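Local coordinates for protein tapirin (Caldicellulosiruptor kristjanssonii, PDB 6N2B) that binds cellulose through a calcium-containing C-terminal beta-helix domain and probably helps the cell attach to plant biomass, at residues 219-224 with 238-243; 502-507 with 526-531. One frame throughout, in Å; residues are numbered along the deposited sequence.

Interaction 1: residues 219-224 with 238-243; sequences YKFTVR and GEFKAI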
# COMPACT_ATOMS: atom_id res chain seq x y z
N TYR A 219 2.45 6.67 -12.44
CA TYR A 219 3.61 5.87 -12.81
C TYR A 219 4.89 6.41 -12.17
O TYR A 219 5.14 7.61 -12.19
CB TYR A 219 3.74 5.90 -14.33
CG TYR A 219 4.90 5.12 -14.89
CD1 TYR A 219 4.85 3.74 -14.97
CD2 TYR A 219 6.02 5.78 -15.38
CE1 TYR A 219 5.89 3.02 -15.50
CE2 TYR A 219 7.07 5.08 -15.91
CZ TYR A 219 7.01 3.69 -15.98
OH TYR A 219 8.05 2.97 -16.51
N LYS A 220 5.70 5.50 -11.61
CA LYS A 220 6.90 5.86 -10.87
C LYS A 220 6.55 6.60 -9.58
O LYS A 220 6.63 7.83 -9.50
CB LYS A 220 7.85 6.70 -11.74
CG LYS A 220 9.10 5.97 -12.15
CD LYS A 220 10.14 6.00 -11.02
CE LYS A 220 11.46 5.34 -11.42
NZ LYS A 220 11.55 3.89 -11.04
N PHE A 221 6.13 5.85 -8.57
CA PHE A 221 5.75 6.44 -7.30
C PHE A 221 6.35 5.57 -6.22
O PHE A 221 6.06 4.37 -6.16
CB PHE A 221 4.23 6.53 -7.15
CG PHE A 221 3.76 7.30 -5.93
CD1 PHE A 221 3.54 6.66 -4.72
CD2 PHE A 221 3.47 8.66 -6.01
CE1 PHE A 221 3.07 7.36 -3.61
CE2 PHE A 221 3.01 9.36 -4.89
CZ PHE A 221 2.81 8.71 -3.69
N THR A 222 7.21 6.15 -5.41
CA THR A 222 7.81 5.45 -4.29
C THR A 222 7.32 6.10 -3.01
O THR A 222 7.38 7.33 -2.87
CB THR A 222 9.33 5.51 -4.34
OG1 THR A 222 9.82 4.86 -5.52
CG2 THR A 222 9.91 4.86 -3.11
N VAL A 223 6.81 5.30 -2.09
CA VAL A 223 6.59 5.74 -0.73
C VAL A 223 7.59 5.00 0.16
O VAL A 223 7.74 3.77 0.07
CB VAL A 223 5.14 5.54 -0.28
CG1 VAL A 223 4.63 4.18 -0.65
CG2 VAL A 223 5.05 5.76 1.21
N ARG A 224 8.31 5.76 0.98
CA ARG A 224 9.40 5.26 1.80
C ARG A 224 9.07 5.59 3.25
O ARG A 224 9.15 6.75 3.67
CB ARG A 224 10.73 5.89 1.35
CG ARG A 224 11.91 5.62 2.25
CD ARG A 224 13.15 6.41 1.79
NE ARG A 224 13.51 6.09 0.41
CZ ARG A 224 14.42 5.18 0.07
NH1 ARG A 224 15.05 4.52 1.03
NH2 ARG A 224 14.68 4.93 -1.21
N GLY A 238 2.20 1.04 -12.57
CA GLY A 238 3.55 0.68 -12.96
C GLY A 238 4.58 1.41 -12.12
O GLY A 238 4.37 2.54 -11.67
N GLU A 239 5.72 0.74 -11.91
CA GLU A 239 6.85 1.28 -11.15
C GLU A 239 6.42 1.82 -9.80
O GLU A 239 6.87 2.88 -9.35
CB GLU A 239 7.57 2.38 -11.94
CG GLU A 239 8.28 1.91 -13.19
CD GLU A 239 9.43 0.97 -12.91
OE1 GLU A 239 10.03 1.03 -11.81
OE2 GLU A 239 9.74 0.16 -13.82
N PHE A 240 5.52 1.10 -9.13
CA PHE A 240 5.09 1.49 -7.80
C PHE A 240 5.95 0.78 -6.76
O PHE A 240 6.12 -0.43 -6.81
CB PHE A 240 3.61 1.16 -7.59
CG PHE A 240 3.14 1.43 -6.20
CD1 PHE A 240 2.75 2.71 -5.83
CD2 PHE A 240 3.12 0.43 -5.25
CE1 PHE A 240 2.33 2.97 -4.53
CE2 PHE A 240 2.71 0.68 -3.96
CZ PHE A 240 2.31 1.96 -3.60
N LYS A 241 6.51 1.55 -5.82
CA LYS A 241 7.41 0.99 -4.82
C LYS A 241 7.04 1.49 -3.43
O LYS A 241 6.85 2.69 -3.21
CB LYS A 241 8.87 1.33 -5.12
CG LYS A 241 9.43 0.50 -6.25
CD LYS A 241 10.66 1.16 -6.83
CE LYS A 241 11.61 0.14 -7.42
NZ LYS A 241 10.95 -0.64 -8.51
N ALA A 242 6.95 0.56 -2.49
CA ALA A 242 6.80 0.86 -1.08
C ALA A 242 8.03 0.31 -0.36
O ALA A 242 8.20 -0.91 -0.25
CB ALA A 242 5.51 0.24 -0.55
N ILE A 243 8.90 1.18 0.11
CA ILE A 243 10.14 0.76 0.76
C ILE A 243 10.04 1.07 2.25
O ILE A 243 9.96 2.24 2.64
CB ILE A 243 11.37 1.45 0.16
CG1 ILE A 243 11.43 1.21 -1.35
CG2 ILE A 243 12.63 0.94 0.81
CD1 ILE A 243 12.51 2.05 -2.02
O HOH W 1 8.94 3.95 -8.18
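F221 to R224 pair in parallel with F240 to I243 as neighbouring rungs of the beta-helix. The short strand axes come within 4.7 Å and lie 4° apart. Five backbone hydrogen bonds join the segments. K220 N to G238 O lies just before the strands, and F221 N to E239 O is where the first strand begins. The next three run K241 N to F221 O, V223 N to K241 O and I243 N to V223 O.

F221, V223, F240 and A242 share the inner face. The two phenylalanine rings meet with F221 CD1 3.9 Å from F240 CE1. Both leave the same face, and CG anti to the backbone N in each (chi1 -172° and 175°) sets the rings alongside one another. V223 CG1 reaches A242 CB at 4.0 Å.

T222, K241, R224 and I243 lie on the other face. At its start, K220 and E239 add charges. E239 bends at chi2, and its OE1 accepts a weak bond from K220 NZ at 3.3 Å, part of a salt bridge. K241 NZ adds a long one to the same oxygen at 3.8 Å. E239 OE2 is bonded to N285. E239 CB lies over one face of the Y219 ring, and CG is 3.5 Å from Y219 OH. A water joins T222 OG1 to E239 O. At the far end I243 CD1 lies over the guanidinium of R224, 3.7 Å from NH2, while NE of R224 is paired with E528.

E239 probably eases repulsion between the two lysines at the start of the outer face, while the inner face is apolar.

Interaction 2: residues 502-507 with 526-531; sequences TGKLVI and GIELIY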
# COMPACT_ATOMS: atom_id res chain seq x y z
N THR A 502 17.92 12.44 -9.82
CA THR A 502 17.05 11.27 -9.83
C THR A 502 15.82 11.43 -10.72
O THR A 502 15.09 10.45 -10.92
CB THR A 502 16.59 10.91 -8.40
OG1 THR A 502 15.47 11.73 -8.00
CG2 THR A 502 17.71 11.09 -7.41
N GLY A 503 15.57 12.62 -11.25
CA GLY A 503 14.36 12.86 -12.02
C GLY A 503 13.08 12.71 -11.23
O GLY A 503 12.04 12.34 -11.79
N LYS A 504 13.12 12.98 -9.92
CA LYS A 504 11.97 12.78 -9.06
C LYS A 504 11.65 14.03 -8.25
O LYS A 504 12.55 14.74 -7.79
CB LYS A 504 12.18 11.61 -8.09
CG LYS A 504 12.44 10.25 -8.72
CD LYS A 504 12.22 9.15 -7.69
CE LYS A 504 12.76 7.80 -8.13
NZ LYS A 504 12.91 7.67 -9.61
N LEU A 505 10.37 14.29 -8.08
CA LEU A 505 9.88 15.19 -7.05
C LEU A 505 10.01 14.51 -5.70
O LEU A 505 9.40 13.47 -5.47
CB LEU A 505 8.43 15.50 -7.34
CG LEU A 505 7.81 16.83 -7.04
CD1 LEU A 505 8.83 17.93 -7.32
CD2 LEU A 505 6.61 16.92 -7.97
N VAL A 506 10.80 15.08 -4.79
CA VAL A 506 11.01 14.47 -3.47
C VAL A 506 10.17 15.22 -2.43
O VAL A 506 10.55 16.29 -1.94
CB VAL A 506 12.49 14.44 -3.11
CG1 VAL A 506 12.67 13.88 -1.72
CG2 VAL A 506 13.27 13.61 -4.12
N ILE A 507 9.02 14.66 -2.07
CA ILE A 507 8.17 15.22 -1.03
C ILE A 507 8.44 14.49 0.28
O ILE A 507 8.20 13.28 0.38
CB ILE A 507 6.69 15.11 -1.40
CG1 ILE A 507 6.42 15.83 -2.73
CG2 ILE A 507 5.84 15.68 -0.28
CD1 ILE A 507 5.26 15.25 -3.51
N GLY A 526 9.09 11.20 -11.67
CA GLY A 526 8.53 10.37 -10.63
C GLY A 526 8.45 11.07 -9.28
O GLY A 526 9.07 12.10 -9.05
N ILE A 527 7.64 10.51 -8.39
CA ILE A 527 7.51 11.00 -7.02
C ILE A 527 8.28 10.07 -6.10
O ILE A 527 8.15 8.85 -6.21
CB ILE A 527 6.03 11.07 -6.60
CG1 ILE A 527 5.19 11.73 -7.69
CG2 ILE A 527 5.90 11.78 -5.26
CD1 ILE A 527 5.21 13.20 -7.67
N GLU A 528 9.05 10.64 -5.20
CA GLU A 528 9.64 9.91 -4.09
C GLU A 528 9.06 10.56 -2.85
O GLU A 528 9.52 11.63 -2.45
CB GLU A 528 11.16 9.99 -4.14
CG GLU A 528 11.90 9.67 -2.83
CD GLU A 528 12.39 8.24 -2.76
OE1 GLU A 528 12.58 7.62 -3.85
OE2 GLU A 528 12.58 7.72 -1.63
N LEU A 529 8.03 9.94 -2.27
CA LEU A 529 7.39 10.46 -1.06
C LEU A 529 8.01 9.80 0.17
O LEU A 529 7.80 8.61 0.42
CB LEU A 529 5.88 10.21 -1.09
CG LEU A 529 5.14 10.43 0.23
CD1 LEU A 529 5.21 11.88 0.62
CD2 LEU A 529 3.69 10.03 0.13
N ILE A 530 8.78 10.57 0.93
CA ILE A 530 9.46 10.05 2.12
C ILE A 530 8.64 10.45 3.33
O ILE A 530 8.55 11.63 3.67
CB ILE A 530 10.89 10.59 2.22
CG1 ILE A 530 11.65 10.39 0.92
CG2 ILE A 530 11.63 9.94 3.38
CD1 ILE A 530 13.15 10.62 1.06
N TYR A 531 8.05 9.47 4.02
CA TYR A 531 7.21 9.79 5.17
C TYR A 531 8.03 10.49 6.26
O TYR A 531 9.15 10.08 6.58
CB TYR A 531 6.55 8.52 5.72
CG TYR A 531 5.96 8.68 7.11
CD1 TYR A 531 4.72 9.28 7.29
CD2 TYR A 531 6.65 8.23 8.24
CE1 TYR A 531 4.18 9.43 8.56
CE2 TYR A 531 6.13 8.36 9.49
CZ TYR A 531 4.89 8.97 9.66
OH TYR A 531 4.36 9.12 10.93
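K504 to I507 pair in parallel with G526 to L529 as successive rungs of the beta-helix. The short strand axes approach to 4.4 Å and are 20° apart. G503 and K504 form a G1 beta bulge opposite N499, where the first strand also has an antiparallel neighbour. The parallel pairing starts at this bulge, with G526 N bonded to G503 O. L505 N then donates to G526 O at 2.7 Å. E528 N to L505 O is almost straight, 174° at the hydrogen. I507 N to E528 O is weak, and I530 N to I507 O is the last bond.

K504 shows how an outer-face side chain crosses the next strand. Its CB sits 3.3 Å from G526 O, beside G526, which has no side chain. CG stays close to the same carbonyl. CD passes on to E528 CB at 3.8 Å. CE carries NZ past strand 526-531 to pack against K220 CE. The chain bends at chi4, and NZ remains 5.8 Å from E528 OE1, too far for a salt bridge. E528 OE2 is instead paired with R224. V506 lies beside E528 on this face, and its CG1 comes near I530 CD1.

The inner side chains of the two segments are all aliphatic. I527 has CG1 anti to the carbonyl carbon (chi1 -46°) and CG2 anti to the backbone N. CG2 meets I507 CD1 at 3.9 Å, while CG1 bends at chi2 to bring CD1 to L505 CB and CD2. F489, on strand 487-489, packs against L505, I507 and I527 from inside the beta-helix, and I522 covers L505 and I527. L529 comes in obliquely beyond them: its CD1 lies 3.3 Å from I507 O and 4.0 Å from I507 CG2.

Overall arrangement
From the N terminus, strand 207-211 precedes 219-224. The chain then passes through short strands 227-230 and 234-236 and returns at 238-243, where interaction 1 closes one coil. The polypeptide then runs through the later rungs and the calcium-binding region before interaction 2 opens at 502. Strands 510-513 and 520-522 lead back to 526-531, which closes a second coil. The two loops follow in series and neither crosses the other. They still meet in space, because strand 526-531 pairs in parallel with 221-224, as in T222 O with L529 N. Four strands thus lie in the order 504-507, 526-531, 221-224, 240-242, joining the C-terminal coils to the N-terminal ones.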